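Local coordinates for protein nucleocapsid (Crimean-congo hemorrhagic fever virus, PDB 4AKL) that binds single- and double-stranded RNA, probably takes part in packaging the viral genome, and probably also cuts double-stranded DNA without sequence preference in a manganese-dependent way, at residues D11-N14 with K15-E18; T86-V89 with K90-L93; P400-A403 with A404-S407. One frame throughout, in Å; residues are numbered along the deposited sequence.

Contact 1: residues D11-N14 with K15-E18; sequences DEMN and KWFE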
loop_
_atom_site.group_PDB
_atom_site.type_symbol
_atom_site.label_atom_id
_atom_site.label_comp_id
_atom_site.label_asym_id
_atom_site.label_seq_id
_atom_site.Cartn_x
_atom_site.Cartn_y
_atom_site.Cartn_z
ATOM N N ASP A 11 14.079 -12.556 -19.608
ATOM C CA ASP A 11 14.950 -12.485 -20.825
ATOM C C ASP A 11 14.279 -11.723 -21.951
ATOM O O ASP A 11 14.865 -10.788 -22.487
ATOM C CB ASP A 11 15.357 -13.881 -21.323
ATOM C CG ASP A 11 16.579 -14.439 -20.588
ATOM O OD1 ASP A 11 17.236 -13.691 -19.810
ATOM O OD2 ASP A 11 16.889 -15.639 -20.794
ATOM N N GLU A 12 13.051 -12.129 -22.286
ATOM C CA GLU A 12 12.223 -11.433 -23.289
ATOM C C GLU A 12 12.114 -9.954 -22.940
ATOM O O GLU A 12 12.330 -9.091 -23.797
ATOM C CB GLU A 12 10.837 -12.087 -23.435
ATOM C CG GLU A 12 10.878 -13.403 -24.282
ATOM C CD GLU A 12 9.490 -14.030 -24.538
ATOM O OE1 GLU A 12 8.465 -13.384 -24.244
ATOM O OE2 GLU A 12 9.426 -15.176 -25.041
ATOM N N MET A 13 11.836 -9.667 -21.676
ATOM C CA MET A 13 11.780 -8.303 -21.224
ATOM C C MET A 13 13.089 -7.568 -21.419
ATOM O O MET A 13 13.070 -6.431 -21.884
ATOM C CB MET A 13 11.335 -8.191 -19.731
ATOM C CG MET A 13 11.207 -6.738 -19.234
ATOM S SD MET A 13 9.739 -5.876 -19.819
ATOM C CE MET A 13 10.453 -4.270 -20.163
ATOM N N ASN A 14 14.217 -8.173 -21.069
ATOM C CA ASN A 14 15.530 -7.425 -21.200
ATOM C C ASN A 14 15.841 -6.994 -22.602
ATOM O O ASN A 14 16.329 -5.899 -22.815
ATOM C CB ASN A 14 16.698 -8.204 -20.640
ATOM C CG ASN A 14 16.719 -8.239 -19.121
ATOM O OD1 ASN A 14 16.134 -7.413 -18.449
ATOM N ND2 ASN A 14 17.414 -9.207 -18.584
ATOM N N LYS A 15 15.529 -7.848 -23.552
ATOM C CA LYS A 15 15.814 -7.551 -24.964
ATOM C C LYS A 15 14.893 -6.461 -25.491
ATOM O O LYS A 15 15.350 -5.560 -26.206
ATOM C CB LYS A 15 15.719 -8.812 -25.824
ATOM C CG LYS A 15 16.897 -9.736 -25.647
ATOM C CD LYS A 15 16.936 -10.775 -26.770
ATOM C CE LYS A 15 18.216 -11.580 -26.752
ATOM N NZ LYS A 15 18.438 -12.294 -28.027
ATOM N N TRP A 16 13.603 -6.530 -25.121
ATOM C CA TRP A 16 12.672 -5.506 -25.520
ATOM C C TRP A 16 13.191 -4.150 -25.012
ATOM O O TRP A 16 13.183 -3.162 -25.735
ATOM C CB TRP A 16 11.270 -5.816 -24.969
ATOM C CG TRP A 16 10.250 -4.888 -25.418
ATOM C CD1 TRP A 16 9.384 -5.073 -26.435
ATOM C CD2 TRP A 16 9.958 -3.603 -24.855
ATOM N NE1 TRP A 16 8.556 -3.972 -26.558
ATOM C CE2 TRP A 16 8.900 -3.053 -25.602
ATOM C CE3 TRP A 16 10.497 -2.856 -23.792
ATOM C CZ2 TRP A 16 8.370 -1.804 -25.324
ATOM C CZ3 TRP A 16 9.989 -1.629 -23.528
ATOM C CH2 TRP A 16 8.925 -1.103 -24.284
ATOM N N PHE A 17 13.645 -4.126 -23.767
ATOM C CA PHE A 17 14.146 -2.897 -23.165
ATOM C C PHE A 17 15.453 -2.345 -23.794
ATOM O O PHE A 17 15.598 -1.126 -23.905
ATOM C CB PHE A 17 14.378 -3.102 -21.677
ATOM C CG PHE A 17 14.947 -1.911 -20.991
ATOM C CD1 PHE A 17 14.180 -0.796 -20.800
ATOM C CD2 PHE A 17 16.273 -1.907 -20.532
ATOM C CE1 PHE A 17 14.700 0.318 -20.159
ATOM C CE2 PHE A 17 16.808 -0.809 -19.895
ATOM C CZ PHE A 17 16.009 0.313 -19.704
ATOM N N GLU A 18 16.390 -3.216 -24.180
ATOM C CA GLU A 18 17.689 -2.717 -24.699
ATOM C C GLU A 18 17.478 -1.936 -25.983
ATOM O O GLU A 18 18.015 -0.824 -26.132
ATOM C CB GLU A 18 18.708 -3.839 -24.906
ATOM C CG GLU A 18 19.384 -4.305 -23.633
ATOM C CD GLU A 18 20.206 -3.205 -22.939
ATOM O OE1 GLU A 18 21.138 -2.625 -23.568
ATOM O OE2 GLU A 18 19.926 -2.925 -21.760
#

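Contact 2: residues T86-V89 with K90-L93; sequences TGIV and KKGL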
loop_
_atom_site.group_PDB
_atom_site.type_symbol
_atom_site.label_atom_id
_atom_site.label_comp_id
_atom_site.label_asym_id
_atom_site.label_seq_id
_atom_site.Cartn_x
_atom_site.Cartn_y
_atom_site.Cartn_z
ATOM N N THR A 86 2.505 -8.078 -22.296
ATOM C CA THR A 86 1.457 -9.026 -22.627
ATOM C C THR A 86 1.385 -10.135 -21.597
ATOM O O THR A 86 0.256 -10.522 -21.171
ATOM C CB THR A 86 1.569 -9.612 -24.019
ATOM O OG1 THR A 86 2.898 -10.105 -24.241
ATOM C CG2 THR A 86 1.152 -8.498 -25.111
ATOM N N GLY A 87 2.557 -10.610 -21.163
ATOM C CA GLY A 87 2.650 -11.726 -20.182
ATOM C C GLY A 87 2.094 -11.438 -18.807
ATOM O O GLY A 87 1.331 -12.247 -18.222
ATOM N N ILE A 88 2.459 -10.280 -18.275
ATOM C CA ILE A 88 1.976 -9.862 -16.944
ATOM C C ILE A 88 0.471 -9.442 -16.986
ATOM O O ILE A 88 -0.302 -9.788 -16.101
ATOM C CB ILE A 88 2.896 -8.774 -16.378
ATOM C CG1 ILE A 88 4.284 -9.370 -16.116
ATOM C CG2 ILE A 88 2.263 -8.125 -15.138
ATOM C CD1 ILE A 88 4.316 -10.397 -14.982
ATOM N N VAL A 89 0.063 -8.724 -18.016
ATOM C CA VAL A 89 -1.388 -8.452 -18.222
ATOM C C VAL A 89 -2.256 -9.739 -18.199
ATOM O O VAL A 89 -3.296 -9.777 -17.497
ATOM C CB VAL A 89 -1.633 -7.592 -19.487
ATOM C CG1 VAL A 89 -3.144 -7.583 -19.926
ATOM C CG2 VAL A 89 -1.160 -6.144 -19.223
ATOM N N LYS A 90 -1.839 -10.780 -18.933
ATOM C CA LYS A 90 -2.581 -12.041 -18.933
ATOM C C LYS A 90 -2.562 -12.726 -17.565
ATOM O O LYS A 90 -3.582 -13.088 -17.028
ATOM C CB LYS A 90 -2.045 -13.033 -19.967
ATOM C CG LYS A 90 -2.641 -12.865 -21.343
ATOM C CD LYS A 90 -2.114 -13.912 -22.334
ATOM C CE LYS A 90 -0.757 -13.519 -22.919
ATOM N NZ LYS A 90 -0.053 -14.734 -23.551
ATOM N N LYS A 91 -1.378 -12.913 -17.026
ATOM C CA LYS A 91 -1.270 -13.586 -15.743
ATOM C C LYS A 91 -1.925 -12.796 -14.656
ATOM O O LYS A 91 -2.685 -13.357 -13.883
ATOM C CB LYS A 91 0.174 -13.884 -15.411
ATOM C CG LYS A 91 0.749 -14.994 -16.357
ATOM C CD LYS A 91 2.032 -15.537 -15.848
ATOM C CE LYS A 91 3.168 -14.551 -15.937
ATOM N NZ LYS A 91 4.518 -15.295 -15.809
ATOM N N GLY A 92 -1.661 -11.498 -14.629
ATOM C CA GLY A 92 -2.235 -10.572 -13.614
ATOM C C GLY A 92 -3.761 -10.488 -13.566
ATOM O O GLY A 92 -4.345 -10.357 -12.493
ATOM N N LEU A 93 -4.410 -10.568 -14.720
ATOM C CA LEU A 93 -5.901 -10.606 -14.772
ATOM C C LEU A 93 -6.401 -11.998 -14.471
ATOM O O LEU A 93 -7.355 -12.192 -13.645
ATOM C CB LEU A 93 -6.409 -10.152 -16.131
ATOM C CG LEU A 93 -6.291 -8.666 -16.398
ATOM C CD1 LEU A 93 -6.515 -8.434 -17.870
ATOM C CD2 LEU A 93 -7.267 -7.795 -15.490
#

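Contact 3: residues P400-A403 with A404-S407; sequences PDDA and ALGS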
loop_
_atom_site.group_PDB
_atom_site.type_symbol
_atom_site.label_atom_id
_atom_site.label_comp_id
_atom_site.label_asym_id
_atom_site.label_seq_id
_atom_site.Cartn_x
_atom_site.Cartn_y
_atom_site.Cartn_z
ATOM N N PRO A 400 4.311 2.182 -28.096
ATOM C CA PRO A 400 5.208 2.491 -26.969
ATOM C C PRO A 400 6.142 3.677 -27.103
ATOM O O PRO A 400 6.457 4.301 -26.091
ATOM C CB PRO A 400 6.055 1.197 -26.840
ATOM C CG PRO A 400 5.177 0.174 -27.276
ATOM C CD PRO A 400 4.385 0.753 -28.427
ATOM N N ASP A 401 6.570 3.996 -28.327
ATOM C CA ASP A 401 7.512 5.119 -28.549
ATOM C C ASP A 401 6.914 6.479 -28.224
ATOM O O ASP A 401 7.654 7.425 -27.926
ATOM C CB ASP A 401 8.109 5.072 -29.961
ATOM C CG ASP A 401 9.209 4.016 -30.086
ATOM O OD1 ASP A 401 10.007 3.878 -29.130
ATOM O OD2 ASP A 401 9.286 3.350 -31.125
ATOM N N ASP A 402 5.574 6.567 -28.231
ATOM C CA ASP A 402 4.907 7.745 -27.718
ATOM C C ASP A 402 5.192 8.011 -26.238
ATOM O O ASP A 402 4.919 9.129 -25.775
ATOM C CB ASP A 402 3.376 7.684 -27.958
ATOM C CG ASP A 402 3.002 7.910 -29.410
ATOM O OD1 ASP A 402 3.897 8.275 -30.197
ATOM O OD2 ASP A 402 1.807 7.721 -29.752
ATOM N N ALA A 403 5.727 7.030 -25.479
ATOM C CA ALA A 403 6.187 7.328 -24.086
ATOM C C ALA A 403 7.134 8.538 -24.065
ATOM O O ALA A 403 7.132 9.303 -23.106
ATOM C CB ALA A 403 6.852 6.125 -23.437
ATOM N N ALA A 404 7.925 8.715 -25.132
ATOM C CA ALA A 404 8.841 9.851 -25.224
ATOM C C ALA A 404 8.125 11.209 -25.154
ATOM O O ALA A 404 8.714 12.184 -24.697
ATOM C CB ALA A 404 9.787 9.744 -26.544
ATOM N N LEU A 405 6.865 11.287 -25.580
ATOM C CA LEU A 405 6.087 12.544 -25.459
ATOM C C LEU A 405 5.898 12.955 -23.977
ATOM O O LEU A 405 5.673 14.128 -23.643
ATOM C CB LEU A 405 4.726 12.409 -26.138
ATOM C CG LEU A 405 4.711 12.096 -27.649
ATOM C CD1 LEU A 405 3.331 11.707 -28.108
ATOM C CD2 LEU A 405 5.246 13.299 -28.478
ATOM N N GLY A 406 5.975 11.953 -23.112
ATOM C CA GLY A 406 5.931 12.133 -21.663
ATOM C C GLY A 406 4.504 12.098 -21.174
ATOM O O GLY A 406 3.694 12.869 -21.626
ATOM N N SER A 407 4.206 11.201 -20.227
ATOM C CA SER A 407 2.864 11.163 -19.599
ATOM C C SER A 407 3.110 11.053 -18.107
ATOM O O SER A 407 3.762 10.121 -17.659
ATOM C CB SER A 407 2.017 10.034 -20.172
ATOM O OG SER A 407 0.786 10.016 -19.553
HETATM O O HOH W 1 6.066 8.904 -20.534
#

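Contact 1: residues D11-N14 with K15-E18
Met13 and Trp16 both carry CG anti to the backbone N (chi1 -178° and -175°), which swings the two side chains to the same flank of helix 10-24. There the methionine chain bends at chi2 and chi3, and its CE methyl reaches Trp16 CE3 at 3.9 Å, meeting the six-membered part of the indole obliquely. Phe17 has the same first torsion; its CB lies 4.4 Å from Met13 CE, while the ring itself leads off elsewhere. A thin, flexible thioether suits Met13, because it can bend to lie against a rigid indole.

Underneath runs the i to i+4 bonding of an alpha-helix. Phe17 N donates to Met13 O at 3.0 Å, and Trp16 N to Glu12 O at 3.2 Å. On the outward flank, Glu18 CG rests 3.5 Å from Asn14 O, and Lys15 stretches out straight beyond CG, as befits long charged chains on an exposed surface.

Asn14 OD1 is bonded to the hydroxyl of Tyr78, whose ring also meets Phe17 edge-to-face. Met13 packs on Tyr78, Ala81 and Trp82, and Trp16 on Ala81, so the apolar flank of helix 10-24 is seated against helix 77-83.

Contact 2: residues T86-V89 with K90-L93
Val89 and Leu93 lie side by side one turn apart, pointing the same way, and make the apolar part of this contact. Val89 CG1, anti to the backbone N (chi1 166°), stands 4.0 Å from Leu93 CD1. The leucine also folds back over the turn beneath it: its CG sits 3.4 Å from Val89 O, the carbonyl that accepts from Leu93 N at 3.1 Å with the donor above the carbonyl plane. Branched apolar chains suit this buried flank, where Val89 packs on Tyr311 and Leu93 on Leu314 of helix 306-316.

Glycine serves the packing too. Gly92 N bonds to Ile88 O at 2.6 Å, and Gly92 brings only backbone to this close approach. All this belongs to the first two turns of helix 86-98, an alpha-helix whose i to i+4 bonds include Lys90 N to Thr86 O. At this end Thr86 and Gly87 make backbone hydrogen bonds with Ile5 and Val7, which tie the N-terminal segment around those two residues to the start of the helix.

The exposed flank is built differently, from lysines whose methylenes lie against backbone carbonyls of the preceding turn. Lys90, which also touches Asn8 and Pro321, bends at chi3 (-82°), and this brings its CE back to 3.6 Å from Thr86 O. Lys91 bends in the same sense, bringing its CE to 3.7 Å from Gly87 O. Beyond that stem, Lys91 NZ makes a weak hydrogen bond to Ile137 O.

Contact 3: residues P400-A403 with A404-S407
Leu405 lies alongside Asp402, the two side chains pointing the same way, with its CD1 methyl 4.0 Å from Asp402 CB and equally close to the carboxylate carbon CG. Both chains have CG anti to the carbonyl carbon (chi1 -60° in Leu405), and this common torsion sets them side by side. The leucine thus covers the stem of the aspartate, and its CB also sits over Asp402 O at 3.3 Å. Leu405 is exposed, so this packing gives its apolar surface some cover, whereas an acidic group such as that of Asp402 is at ease near solvent.

The three-residue spacing of this pair follows from the backbone, a short 3-10 helix whose bonds run from i+3 to i. It lies in the loop between helices 385-392 and 425-440 and packs on helix 10-24, Pro400 touching Trp16 and Phe20 and Asp401 OD1 bonded to Asn24 ND2. Pro400 suits the first position, since a proline has no N-H to give and its ring restrains phi. Ala403 N binds Pro400 O, and the series continues with Ala404 N to Asp401 O at 3.1 Å and Leu405 N to Asp402 O at 2.9 Å. In the last two the donor stands well above the carbonyl plane, 57° out of it for Leu405, in keeping with the tight winding.

Gly406 ends the helix. Its phi of 89° is a conformation that glycine adopts readily, and it turns the chain away while Gly406 N still reaches Ala403 O at 2.9 Å. That carbonyl is gripped twice: a water donates to Ala403 O at 2.8 Å and accepts from Ser407 N at 3.0 Å. Farther out, Lys72 NZ binds the carbonyls of Leu405 and Gly406.

How the contacts relate
Along the chain the three contacts come in series: contact 1 on helix 10-24, contact 2 at the start of helix 86-98, and contact 3 in the loop between helices 385-392 and 425-440. The centres of contacts 1 and 2 lie about 17 Å apart. Between the centres of contacts 1 and 3 the distance is about 18 Å. The centres of contacts 2 and 3 are about 22 Å apart. Contacts 1 and 3 touch, Trp16 CZ2 packing 4.1 Å from Pro400 CB, whereas contacts 1 and 2 come no nearer than about 6 Å between nearest atoms. Val7, which meets Met13, Trp16 and Gly87, bridges them. Residues far apart in sequence thus gather around the N-terminal region of this largely helical nucleocapsid protein.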